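Nitrate/nitrite binding protein NrtA (Synechocystis sp., PDB 2G29) binds nitrate as the periplasmic substrate-binding protein of the NrtABCD ABC transporter, which takes up nitrate and probably also nitrite. Local coordinates at residues Q126-G131 against M169-W174; V139-A144 against Q226-G231; G165-W170 against S207-E212. All coordinates share one frame; numbering follows the deposited sequence.

Contact 1 (Q126-G131 against M169-W174); sequences QGIQLG and MWIRYW
I128 holds CG1 opposite its carbonyl carbon (chi1 -67°), which leaves CG2 trans to the backbone N, while W174 throws its indole trans to its own N (chi1 169°); the two side chains run past each other in opposite directions. I128 CG2 comes down on one face of the six-membered ring as a CH-pi contact, 3.5 Å from the ring centroid and 19° off the normal, nearest W174 CZ3 at 3.3 Å. The other branch reaches back to the root of the indole, I128 CD1 lying 3.9 Å from W174 CB. L130 meets the same ring at its edge, with CD2 4.4 Å from W174 CH2. This joins the antiparallel strand of the five-stranded sheet, as in the second domain of a type II periplasmic binding protein, to helix 166-177, which makes the beta-alpha-beta crossover between the parallel strands 157-160 and 187-190. I128 CG2 also touches I171 CG1 at 4.4 Å. Toward the nitrate site, Q126 CG approaches W170 NE1 obliquely at 4.1 Å; that indole N-H is bonded to E239. W174 NE1 likewise has its partner elsewhere, in G140, which probably helps hold the ring in place against I128.

Contact 2 (V139-A144 against Q226-G231); sequences VGTDAA and QALTTG
A classic beta bulge in the edge strand 225-229 is where this contact sits: A227 and L228 both face I128 of the neighbouring strand 126-130, and the loop V139-A144 packs against the corner the chain makes there. The closest approach is backbone to backbone, between G140 and A227. Two CA-H...O contacts run in opposite senses, A227 CA to V139 O at 3.4 Å and G140 CA to A227 O at 3.3 Å, with angles at the hydrogen of 143° and 146°. The methyl of A227 lies beside the same turn of loop, its CB 3.6 Å from V139 O. A water lies between V139 O (2.7 Å) and Q226 O (2.9 Å), within hydrogen-bonding distance of both.

Further along, L228 covers T141. Its CG stands between the backbone N and the carbonyl carbon (chi1 60°), a less usual setting that swings CD2 to within 4.0 Å of T141 CA. The two side chains cross at about a right angle, T141 CG2 coming 4.2 Å from L228 CB. Beyond T141 the loop bends in an Asx turn, with A144 N bonded to D142 OD1 at 3.0 Å from above the carboxylate plane. Two bonds from outside tie the loop down: V139 N meets Y225 OH, and G140 O takes the indole N-H of W174.

Across the two segments no direct hydrogen bond forms, so the loop does not add a strand to the sheet; weak CA-H donors, a methyl, a leucine branch and a bridging water hold it against the edge strand, and the more directional bonds come from outside the pair.

Contact 3 (G165-W170 against S207-E212); sequences GTHDMW and SFCVGE. With NO3 (nitrate ion), chain B.
H167 and G211 meet at the nitrate ion. G211 N gives O2 of the nitrate a nearly straight hydrogen bond of 3.1 Å and O1 a weak, bent one of 2.9 Å (121°). The anion sits over one face of the H167 imidazole near NE2 and CE1, its plane tilted about 50° to the ring, and H167 NE2 comes 2.9 Å from the nitrate N; V210 CG2 adds a wall 3.0 Å from nitrate O2. T166 OG1 lies over the opposite face of the imidazole and is itself bonded to E239. Behind, C209 SG points at the ring's edge in its plane, 3.7 Å from H167 ND1, its thiol arm trans to the backbone N (chi1 -176°). C209 SG also lies at the edge of the W170 indole, 4.0 Å from CD1. C209 O sits 3.5 Å from H167 CB, and both it and H167 ND1 are buried without a polar partner. With an alanine here, nitrate would probably lose the imidazole face beside it, and a gap would probably open at the ring edge that C209 SG now meets. W73 and K240 also bond the anion, and Q126 belongs to the same site: the ligand pocket of a two-domain, C-clamp solute-binding protein.

Overall arrangement
All three contacts gather round one five-stranded sheet. Contacts 1 and 3 share helix 166-177, whose opening turn serves the nitrate site while its later turns pack on strand 126-130; strand 207-211 lies beside that strand, and Q129 is hydrogen-bonded to both S207 and F208. Both are wholly buried, but contact 1 is apolar and aromatic, whereas contact 3 joins sulfur-aromatic packing to a nitrate held by the backbone N-H of G211. Contact 2 lies farther out, its centre about 18 Å from the centre of the chain, with partly exposed loop residues, a water and mainly backbone contacts. It adjoins contact 1 through strand 225-229, where I128 O probably accepts from A227 N, and through W174.

Contact 1 (Q126-G131 against M169-W174)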
ATOM      1  N   GLN A 126      -6.005   4.934  -0.289  1.00 11.06           N
ATOM      2  CA  GLN A 126      -5.033   5.802   0.347  1.00  9.75           C
ATOM      3  C   GLN A 126      -5.583   7.208   0.102  1.00 10.00           C
ATOM      4  O   GLN A 126      -6.582   7.387  -0.613  1.00 12.03           O
ATOM      5  CB  GLN A 126      -3.637   5.611  -0.265  1.00  9.38           C
ATOM      6  CG  GLN A 126      -3.296   4.129  -0.574  1.00 10.30           C
ATOM      7  CD  GLN A 126      -3.347   3.201   0.647  1.00 10.19           C
ATOM      8  OE1 GLN A 126      -4.239   2.315   0.766  1.00 12.46           O
ATOM      9  NE2 GLN A 126      -2.448   3.406   1.564  1.00  8.73           N
ATOM     10  N   GLY A 127      -4.987   8.216   0.703  1.00 11.14           N
ATOM     11  CA  GLY A 127      -5.522   9.550   0.497  1.00 11.46           C
ATOM     12  C   GLY A 127      -4.474  10.621   0.363  1.00 11.23           C
ATOM     13  O   GLY A 127      -3.382  10.494   0.931  1.00 10.57           O
ATOM     14  N   ILE A 128      -4.789  11.667  -0.403  1.00 11.24           N
ATOM     15  CA  ILE A 128      -3.897  12.814  -0.525  1.00 10.12           C
ATOM     16  C   ILE A 128      -4.627  13.963   0.167  1.00 11.10           C
ATOM     17  O   ILE A 128      -5.769  14.305  -0.209  1.00 11.59           O
ATOM     18  CB  ILE A 128      -3.603  13.153  -2.009  1.00  9.67           C
ATOM     19  CG1 ILE A 128      -2.781  12.005  -2.605  1.00 11.66           C
ATOM     20  CG2 ILE A 128      -2.873  14.495  -2.116  1.00 12.82           C
ATOM     21  CD1 ILE A 128      -2.439  12.158  -4.086  1.00 10.74           C
ATOM     22  N   GLN A 129      -3.965  14.532   1.167  1.00 11.27           N
ATOM     23  CA  GLN A 129      -4.509  15.601   1.971  1.00 11.07           C
ATOM     24  C   GLN A 129      -3.729  16.883   1.808  1.00 11.26           C
ATOM     25  O   GLN A 129      -2.565  16.891   1.404  1.00 11.42           O
ATOM     26  CB  GLN A 129      -4.495  15.229   3.455  1.00 11.95           C
ATOM     27  CG  GLN A 129      -5.466  14.105   3.808  1.00 12.88           C
ATOM     28  CD  GLN A 129      -5.102  12.772   3.181  1.00 12.02           C
ATOM     29  OE1 GLN A 129      -3.988  12.236   3.381  1.00 14.63           O
ATOM     30  NE2 GLN A 129      -6.026  12.223   2.411  1.00  8.79           N
ATOM     31  N   LEU A 130      -4.391  17.975   2.143  1.00 10.79           N
ATOM     32  CA  LEU A 130      -3.776  19.318   2.104  1.00 10.72           C
ATOM     33  C   LEU A 130      -4.008  20.005   3.450  1.00 13.78           C
ATOM     34  O   LEU A 130      -5.015  19.757   4.115  1.00 13.25           O
ATOM     35  CB  LEU A 130      -4.435  20.173   1.026  1.00 13.60           C
ATOM     36  CG  LEU A 130      -3.913  19.827  -0.353  1.00 12.65           C
ATOM     37  CD1 LEU A 130      -4.921  20.288  -1.432  1.00 13.53           C
ATOM     38  CD2 LEU A 130      -2.536  20.457  -0.572  1.00 14.30           C
ATOM     39  N   GLY A 131      -3.063  20.849   3.853  1.00 12.66           N
ATOM     40  CA  GLY A 131      -3.265  21.594   5.085  1.00 14.43           C
ATOM     41  C   GLY A 131      -4.393  22.618   4.919  1.00 14.96           C
ATOM     42  O   GLY A 131      -4.809  22.937   3.801  1.00 14.49           O
ATOM     43  N   MET A 169       4.880   7.508  -4.957  1.00 10.00           N
ATOM     44  CA  MET A 169       4.447   7.474  -6.363  1.00  8.99           C
ATOM     45  C   MET A 169       3.099   8.177  -6.569  1.00  9.77           C
ATOM     46  O   MET A 169       2.927   8.936  -7.516  1.00 10.93           O
ATOM     47  CB  MET A 169       4.327   6.035  -6.867  1.00  9.21           C
ATOM     48  CG  MET A 169       5.603   5.201  -6.833  1.00 11.13           C
ATOM     49  SD  MET A 169       7.064   5.926  -7.632  1.00 11.46           S
ATOM     50  CE  MET A 169       7.865   6.717  -6.214  1.00 12.19           C
ATOM     51  N   TRP A 170       2.156   7.990  -5.648  1.00  9.74           N
ATOM     52  CA  TRP A 170       0.838   8.615  -5.853  1.00 10.51           C
ATOM     53  C   TRP A 170       0.902  10.133  -5.761  1.00 11.15           C
ATOM     54  O   TRP A 170       0.373  10.838  -6.627  1.00 10.72           O
ATOM     55  CB  TRP A 170      -0.197   8.160  -4.834  1.00 10.29           C
ATOM     56  CG  TRP A 170      -0.363   6.691  -4.647  1.00  8.20           C
ATOM     57  CD1 TRP A 170      -0.587   6.073  -3.452  1.00  9.19           C
ATOM     58  CD2 TRP A 170      -0.254   5.654  -5.631  1.00  9.64           C
ATOM     59  NE1 TRP A 170      -0.612   4.705  -3.627  1.00  9.61           N
ATOM     60  CE2 TRP A 170      -0.399   4.425  -4.954  1.00  9.20           C
ATOM     61  CE3 TRP A 170      -0.033   5.635  -7.026  1.00  9.54           C
ATOM     62  CZ2 TRP A 170      -0.335   3.185  -5.605  1.00 10.65           C
ATOM     63  CZ3 TRP A 170       0.033   4.418  -7.681  1.00 10.90           C
ATOM     64  CH2 TRP A 170      -0.116   3.197  -6.972  1.00 12.00           C
ATOM     65  N   ILE A 171       1.538  10.652  -4.720  1.00  9.99           N
ATOM     66  CA  ILE A 171       1.589  12.101  -4.597  1.00  9.12           C
ATOM     67  C   ILE A 171       2.434  12.761  -5.692  1.00 10.17           C
ATOM     68  O   ILE A 171       2.067  13.825  -6.174  1.00 11.29           O
ATOM     69  CB  ILE A 171       1.990  12.518  -3.130  1.00 10.15           C
ATOM     70  CG1 ILE A 171       1.421  13.905  -2.836  1.00 10.81           C
ATOM     71  CG2 ILE A 171       3.493  12.484  -2.925  1.00 11.95           C
ATOM     72  CD1 ILE A 171       1.482  14.268  -1.355  1.00 12.38           C
ATOM     73  N   ARG A 172       3.534  12.133  -6.097  1.00  9.88           N
ATOM     74  CA  ARG A 172       4.344  12.674  -7.191  1.00 10.45           C
ATOM     75  C   ARG A 172       3.554  12.623  -8.494  1.00 11.55           C
ATOM     76  O   ARG A 172       3.655  13.538  -9.321  1.00 11.73           O
ATOM     77  CB  ARG A 172       5.623  11.878  -7.384  1.00 11.00           C
ATOM     78  CG  ARG A 172       6.653  12.113  -6.304  1.00 12.52           C
ATOM     79  CD  ARG A 172       7.855  11.214  -6.500  1.00 10.95           C
ATOM     80  NE  ARG A 172       8.883  11.560  -5.512  1.00 11.71           N
ATOM     81  CZ  ARG A 172      10.081  12.072  -5.816  1.00 12.50           C
ATOM     82  NH1 ARG A 172      10.439  12.284  -7.088  1.00 16.14           N
ATOM     83  NH2 ARG A 172      10.884  12.457  -4.828  1.00 13.54           N
ATOM     84  N   TYR A 173       2.765  11.572  -8.714  1.00  9.89           N
ATOM     85  CA  TYR A 173       1.991  11.473  -9.959  1.00 10.37           C
ATOM     86  C   TYR A 173       0.955  12.595 -10.041  1.00 10.87           C
ATOM     87  O   TYR A 173       0.778  13.243 -11.085  1.00 11.22           O
ATOM     88  CB  TYR A 173       1.301  10.086 -10.030  1.00 11.11           C
ATOM     89  CG  TYR A 173       0.692   9.771 -11.365  1.00 10.99           C
ATOM     90  CD1 TYR A 173       1.385   8.993 -12.293  1.00 10.62           C
ATOM     91  CD2 TYR A 173      -0.528  10.353 -11.759  1.00 12.19           C
ATOM     92  CE1 TYR A 173       0.888   8.798 -13.586  1.00 10.01           C
ATOM     93  CE2 TYR A 173      -1.006  10.187 -13.066  1.00 10.95           C
ATOM     94  CZ  TYR A 173      -0.305   9.416 -13.967  1.00  9.42           C
ATOM     95  OH  TYR A 173      -0.685   9.260 -15.304  1.00 11.55           O
ATOM     96  N   TRP A 174       0.275  12.826  -8.924  1.00 11.28           N
ATOM     97  CA  TRP A 174      -0.766  13.846  -8.842  1.00 11.94           C
ATOM     98  C   TRP A 174      -0.168  15.236  -9.044  1.00 12.05           C
ATOM     99  O   TRP A 174      -0.706  16.050  -9.825  1.00 11.33           O
ATOM    100  CB  TRP A 174      -1.456  13.704  -7.476  1.00 11.53           C
ATOM    101  CG  TRP A 174      -2.414  14.815  -7.033  1.00 12.06           C
ATOM    102  CD1 TRP A 174      -3.648  15.110  -7.540  1.00 13.07           C
ATOM    103  CD2 TRP A 174      -2.222  15.659  -5.915  1.00 11.23           C
ATOM    104  NE1 TRP A 174      -4.242  16.086  -6.789  1.00 13.15           N
ATOM    105  CE2 TRP A 174      -3.387  16.457  -5.787  1.00 12.96           C
ATOM    106  CE3 TRP A 174      -1.181  15.842  -5.003  1.00 12.78           C
ATOM    107  CZ2 TRP A 174      -3.528  17.413  -4.769  1.00 13.49           C
ATOM    108  CZ3 TRP A 174      -1.316  16.778  -4.005  1.00 13.61           C
ATOM    109  CH2 TRP A 174      -2.487  17.563  -3.894  1.00 13.07           C
TER

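Contact 2 (V139-A144 against Q226-G231)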
ATOM      1  N   VAL A 139      -9.015  22.095  -3.698  1.00 14.91           N
ATOM      2  CA  VAL A 139      -8.311  21.223  -4.616  1.00 14.99           C
ATOM      3  C   VAL A 139      -8.801  19.785  -4.612  1.00 14.62           C
ATOM      4  O   VAL A 139      -9.057  19.220  -3.551  1.00 14.48           O
ATOM      5  CB  VAL A 139      -6.778  21.251  -4.312  1.00 13.88           C
ATOM      6  CG1 VAL A 139      -6.015  20.335  -5.279  1.00 15.34           C
ATOM      7  CG2 VAL A 139      -6.252  22.705  -4.390  1.00 18.17           C
ATOM      8  N   GLY A 140      -8.942  19.224  -5.814  1.00 14.33           N
ATOM      9  CA  GLY A 140      -9.345  17.832  -5.998  1.00 13.35           C
ATOM     10  C   GLY A 140      -8.279  17.072  -6.797  1.00 13.26           C
ATOM     11  O   GLY A 140      -7.098  17.180  -6.494  1.00 14.48           O
ATOM     12  N   THR A 141      -8.679  16.331  -7.829  1.00 14.99           N
ATOM     13  CA  THR A 141      -7.705  15.571  -8.605  1.00 14.90           C
ATOM     14  C   THR A 141      -6.814  16.471  -9.453  1.00 13.96           C
ATOM     15  O   THR A 141      -5.736  16.052  -9.843  1.00 15.01           O
ATOM     16  CB  THR A 141      -8.375  14.518  -9.517  1.00 16.41           C
ATOM     17  OG1 THR A 141      -9.251  15.189 -10.424  1.00 18.74           O
ATOM     18  CG2 THR A 141      -9.192  13.508  -8.675  1.00 16.56           C
ATOM     19  N   ASP A 142      -7.252  17.700  -9.742  1.00 14.28           N
ATOM     20  CA  ASP A 142      -6.408  18.622 -10.521  1.00 14.45           C
ATOM     21  C   ASP A 142      -5.558  19.457  -9.551  1.00 15.69           C
ATOM     22  O   ASP A 142      -6.024  20.394  -8.909  1.00 15.16           O
ATOM     23  CB  ASP A 142      -7.286  19.520 -11.410  1.00 17.56           C
ATOM     24  CG  ASP A 142      -6.480  20.538 -12.188  1.00 19.68           C
ATOM     25  OD1 ASP A 142      -5.232  20.476 -12.193  1.00 18.16           O
ATOM     26  OD2 ASP A 142      -7.101  21.435 -12.808  1.00 23.92           O
ATOM     27  N   ALA A 143      -4.288  19.093  -9.454  1.00 14.65           N
ATOM     28  CA  ALA A 143      -3.359  19.760  -8.555  1.00 13.82           C
ATOM     29  C   ALA A 143      -2.819  21.109  -9.054  1.00 14.75           C
ATOM     30  O   ALA A 143      -2.158  21.814  -8.293  1.00 14.92           O
ATOM     31  CB  ALA A 143      -2.172  18.801  -8.269  1.00 15.06           C
ATOM     32  N   ALA A 144      -3.095  21.473 -10.311  1.00 16.10           N
ATOM     33  CA  ALA A 144      -2.527  22.709 -10.862  1.00 16.22           C
ATOM     34  C   ALA A 144      -2.632  23.993 -10.024  1.00 15.95           C
ATOM     35  O   ALA A 144      -1.690  24.782  -9.995  1.00 16.84           O
ATOM     36  CB  ALA A 144      -3.078  22.953 -12.273  1.00 16.78           C
ATOM     37  N   GLN A 226      -9.186  16.605   2.469  1.00 12.45           N
ATOM     38  CA  GLN A 226      -8.760  15.616   1.501  1.00 12.44           C
ATOM     39  C   GLN A 226      -9.022  16.033   0.081  1.00 12.23           C
ATOM     40  O   GLN A 226     -10.135  16.432  -0.246  1.00 12.99           O
ATOM     41  CB  GLN A 226      -9.449  14.268   1.798  1.00 12.74           C
ATOM     42  CG  GLN A 226      -8.994  13.124   0.862  1.00 12.59           C
ATOM     43  CD  GLN A 226      -9.170  11.728   1.460  1.00 11.04           C
ATOM     44  OE1 GLN A 226      -8.830  10.717   0.828  1.00 14.63           O
ATOM     45  NE2 GLN A 226      -9.664  11.668   2.666  1.00  8.61           N
ATOM     46  N   ALA A 227      -7.986  15.950  -0.745  1.00 12.96           N
ATOM     47  CA  ALA A 227      -8.075  16.297  -2.165  1.00 12.44           C
ATOM     48  C   ALA A 227      -8.691  15.142  -2.956  1.00 12.53           C
ATOM     49  O   ALA A 227      -9.531  15.347  -3.833  1.00 12.97           O
ATOM     50  CB  ALA A 227      -6.673  16.635  -2.702  1.00 11.72           C
ATOM     51  N   LEU A 228      -8.300  13.911  -2.619  1.00 12.57           N
ATOM     52  CA  LEU A 228      -8.807  12.736  -3.316  1.00 12.54           C
ATOM     53  C   LEU A 228      -8.440  11.488  -2.540  1.00 12.91           C
ATOM     54  O   LEU A 228      -7.565  11.527  -1.654  1.00 11.16           O
ATOM     55  CB  LEU A 228      -8.164  12.628  -4.716  1.00 13.37           C
ATOM     56  CG  LEU A 228      -6.627  12.504  -4.671  1.00 13.41           C
ATOM     57  CD1 LEU A 228      -6.213  11.038  -4.716  1.00 16.77           C
ATOM     58  CD2 LEU A 228      -6.025  13.253  -5.873  1.00 16.45           C
ATOM     59  N   THR A 229      -9.154  10.406  -2.861  1.00 11.56           N
ATOM     60  CA  THR A 229      -8.858   9.070  -2.359  1.00 11.66           C
ATOM     61  C   THR A 229      -8.209   8.423  -3.597  1.00 12.90           C
ATOM     62  O   THR A 229      -8.602   8.665  -4.745  1.00 11.64           O
ATOM     63  CB  THR A 229     -10.113   8.361  -1.821  1.00 10.24           C
ATOM     64  OG1 THR A 229      -9.722   7.103  -1.261  1.00 11.48           O
ATOM     65  CG2 THR A 229     -11.160   8.154  -2.930  1.00 12.16           C
ATOM     66  N   THR A 230      -7.207   7.584  -3.376  1.00 11.87           N
ATOM     67  CA  THR A 230      -6.403   7.133  -4.494  1.00 11.51           C
ATOM     68  C   THR A 230      -6.998   6.291  -5.576  1.00 11.59           C
ATOM     69  O   THR A 230      -6.446   6.233  -6.658  1.00 12.37           O
ATOM     70  CB  THR A 230      -5.039   6.596  -3.970  1.00 10.24           C
ATOM     71  OG1 THR A 230      -5.273   5.575  -3.000  1.00 10.99           O
ATOM     72  CG2 THR A 230      -4.256   7.711  -3.297  1.00 11.99           C
ATOM     73  N   GLY A 231      -8.137   5.663  -5.309  1.00 10.93           N
ATOM     74  CA  GLY A 231      -8.838   4.932  -6.357  1.00 13.63           C
ATOM     75  C   GLY A 231      -9.362   5.929  -7.415  1.00 13.93           C
ATOM     76  O   GLY A 231      -9.855   5.505  -8.462  1.00 15.60           O
TER
HETATM   77  O   HOH W   1     -11.236  18.352  -2.185  1.00 31.28           O

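Contact 3 (G165-W170 against S207-E212)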
ATOM      1  N   GLY A 165       8.195   4.311  -2.390  1.00 10.31           N
ATOM      2  CA  GLY A 165       7.018   3.551  -2.017  1.00 10.96           C
ATOM      3  C   GLY A 165       5.758   3.976  -2.733  1.00  9.31           C
ATOM      4  O   GLY A 165       5.787   4.905  -3.542  1.00 11.08           O
ATOM      5  N   THR A 166       4.644   3.306  -2.443  1.00  9.42           N
ATOM      6  CA  THR A 166       3.391   3.644  -3.110  1.00  9.02           C
ATOM      7  C   THR A 166       2.960   5.115  -2.937  1.00  9.32           C
ATOM      8  O   THR A 166       2.669   5.774  -3.931  1.00  9.55           O
ATOM      9  CB  THR A 166       2.225   2.731  -2.587  1.00  8.37           C
ATOM     10  OG1 THR A 166       2.115   2.914  -1.176  1.00 10.20           O
ATOM     11  CG2 THR A 166       2.477   1.225  -2.873  1.00  9.86           C
ATOM     12  N   HIS A 167       2.930   5.630  -1.710  1.00  8.81           N
ATOM     13  CA  HIS A 167       2.442   7.006  -1.511  1.00  7.02           C
ATOM     14  C   HIS A 167       3.330   8.028  -2.166  1.00  9.12           C
ATOM     15  O   HIS A 167       2.827   9.059  -2.637  1.00 10.76           O
ATOM     16  CB  HIS A 167       2.235   7.290  -0.011  1.00  9.77           C
ATOM     17  CG  HIS A 167       1.531   6.178   0.662  1.00  9.39           C
ATOM     18  ND1 HIS A 167       0.164   6.030   0.675  1.00 11.45           N
ATOM     19  CD2 HIS A 167       2.043   5.048   1.200  1.00  7.08           C
ATOM     20  CE1 HIS A 167      -0.141   4.849   1.195  1.00  5.77           C
ATOM     21  NE2 HIS A 167       0.989   4.240   1.521  1.00 12.61           N
ATOM     22  N   ASP A 168       4.630   7.768  -2.195  1.00  9.94           N
ATOM     23  CA  ASP A 168       5.570   8.658  -2.878  1.00 10.47           C
ATOM     24  C   ASP A 168       5.147   8.677  -4.369  1.00 10.25           C
ATOM     25  O   ASP A 168       5.032   9.747  -4.989  1.00 10.21           O
ATOM     26  CB  ASP A 168       6.989   8.089  -2.682  1.00 10.26           C
ATOM     27  CG  ASP A 168       8.092   9.019  -3.172  1.00 10.63           C
ATOM     28  OD1 ASP A 168       7.879  10.250  -3.240  1.00 11.11           O
ATOM     29  OD2 ASP A 168       9.204   8.501  -3.438  1.00 11.06           O
ATOM     30  N   MET A 169       4.880   7.508  -4.957  1.00 10.00           N
ATOM     31  CA  MET A 169       4.447   7.474  -6.363  1.00  8.99           C
ATOM     32  C   MET A 169       3.099   8.177  -6.569  1.00  9.77           C
ATOM     33  O   MET A 169       2.927   8.936  -7.516  1.00 10.93           O
ATOM     34  CB  MET A 169       4.327   6.035  -6.867  1.00  9.21           C
ATOM     35  CG  MET A 169       5.603   5.201  -6.833  1.00 11.13           C
ATOM     36  SD  MET A 169       7.064   5.926  -7.632  1.00 11.46           S
ATOM     37  CE  MET A 169       7.865   6.717  -6.214  1.00 12.19           C
ATOM     38  N   TRP A 170       2.156   7.990  -5.648  1.00  9.74           N
ATOM     39  CA  TRP A 170       0.838   8.615  -5.853  1.00 10.51           C
ATOM     40  C   TRP A 170       0.902  10.133  -5.761  1.00 11.15           C
ATOM     41  O   TRP A 170       0.373  10.838  -6.627  1.00 10.72           O
ATOM     42  CB  TRP A 170      -0.197   8.160  -4.834  1.00 10.29           C
ATOM     43  CG  TRP A 170      -0.363   6.691  -4.647  1.00  8.20           C
ATOM     44  CD1 TRP A 170      -0.587   6.073  -3.452  1.00  9.19           C
ATOM     45  CD2 TRP A 170      -0.254   5.654  -5.631  1.00  9.64           C
ATOM     46  NE1 TRP A 170      -0.612   4.705  -3.627  1.00  9.61           N
ATOM     47  CE2 TRP A 170      -0.399   4.425  -4.954  1.00  9.20           C
ATOM     48  CE3 TRP A 170      -0.033   5.635  -7.026  1.00  9.54           C
ATOM     49  CZ2 TRP A 170      -0.335   3.185  -5.605  1.00 10.65           C
ATOM     50  CZ3 TRP A 170       0.033   4.418  -7.681  1.00 10.90           C
ATOM     51  CH2 TRP A 170      -0.116   3.197  -6.972  1.00 12.00           C
ATOM     52  N   SER A 207       1.225  19.182   2.069  1.00 12.58           N
ATOM     53  CA  SER A 207       0.348  18.115   1.567  1.00 11.82           C
ATOM     54  C   SER A 207       0.979  16.785   1.960  1.00 11.76           C
ATOM     55  O   SER A 207       2.179  16.726   2.222  1.00 11.70           O
ATOM     56  CB  SER A 207       0.265  18.214   0.015  1.00 12.28           C
ATOM     57  OG  SER A 207      -0.598  17.243  -0.550  1.00 11.61           O
ATOM     58  N   PHE A 208       0.173  15.724   1.968  1.00 10.80           N
ATOM     59  CA  PHE A 208       0.697  14.414   2.315  1.00 10.35           C
ATOM     60  C   PHE A 208      -0.165  13.290   1.769  1.00 10.04           C
ATOM     61  O   PHE A 208      -1.367  13.465   1.530  1.00 10.85           O
ATOM     62  CB  PHE A 208       0.897  14.265   3.843  1.00 10.63           C
ATOM     63  CG  PHE A 208      -0.374  14.351   4.679  1.00 10.37           C
ATOM     64  CD1 PHE A 208      -0.947  13.183   5.188  1.00 10.47           C
ATOM     65  CD2 PHE A 208      -0.928  15.593   5.065  1.00 11.55           C
ATOM     66  CE1 PHE A 208      -2.050  13.258   6.088  1.00 11.35           C
ATOM     67  CE2 PHE A 208      -2.004  15.653   5.938  1.00 12.53           C
ATOM     68  CZ  PHE A 208      -2.573  14.471   6.460  1.00 13.40           C
ATOM     69  N   CYS A 209       0.440  12.124   1.611  1.00 10.18           N
ATOM     70  CA  CYS A 209      -0.259  10.955   1.109  1.00 10.10           C
ATOM     71  C   CYS A 209       0.008   9.812   2.072  1.00 10.98           C
ATOM     72  O   CYS A 209       1.179   9.535   2.392  1.00 10.57           O
ATOM     73  CB  CYS A 209       0.246  10.619  -0.293  1.00 10.86           C
ATOM     74  SG  CYS A 209      -0.636   9.250  -1.060  1.00 10.91           S
ATOM     75  N   VAL A 210      -1.074   9.145   2.509  1.00 10.22           N
ATOM     76  CA  VAL A 210      -0.973   8.079   3.523  1.00 11.05           C
ATOM     77  C   VAL A 210      -2.249   7.227   3.433  1.00  9.80           C
ATOM     78  O   VAL A 210      -3.260   7.679   2.928  1.00 10.30           O
ATOM     79  CB  VAL A 210      -0.862   8.734   4.940  1.00 10.91           C
ATOM     80  CG1 VAL A 210      -2.150   9.523   5.263  1.00 11.42           C
ATOM     81  CG2 VAL A 210      -0.606   7.701   6.033  1.00 11.70           C
ATOM     82  N   GLY A 211      -2.193   5.978   3.878  1.00  9.87           N
ATOM     83  CA  GLY A 211      -3.400   5.152   3.812  1.00  9.46           C
ATOM     84  C   GLY A 211      -4.356   5.334   4.985  1.00 10.23           C
ATOM     85  O   GLY A 211      -4.036   5.973   6.013  1.00 10.84           O
ATOM     86  N   GLU A 212      -5.584   4.817   4.798  1.00 10.33           N
ATOM     87  CA  GLU A 212      -6.575   4.883   5.873  1.00 10.57           C
ATOM     88  C   GLU A 212      -5.949   4.226   7.115  1.00  9.62           C
ATOM     89  O   GLU A 212      -5.156   3.277   7.008  1.00 10.09           O
ATOM     90  CB  GLU A 212      -7.839   4.133   5.476  1.00 10.13           C
ATOM     91  CG  GLU A 212      -8.615   4.681   4.261  1.00  8.82           C
ATOM     92  CD  GLU A 212      -9.177   6.107   4.420  1.00  9.48           C
ATOM     93  OE1 GLU A 212      -9.108   6.703   5.531  1.00 11.68           O
ATOM     94  OE2 GLU A 212      -9.730   6.606   3.415  1.00 11.00           O
TER
HETATM   95  N   NO3 B 700       0.420   4.014   4.368  1.00 13.58           N
HETATM   96  O1  NO3 B 700      -0.704   3.435   3.850  1.00 11.55           O
HETATM   97  O2  NO3 B 700       0.604   5.226   4.943  1.00 13.12           O
HETATM   98  O3  NO3 B 700       1.697   3.200   4.253  1.00 12.31           O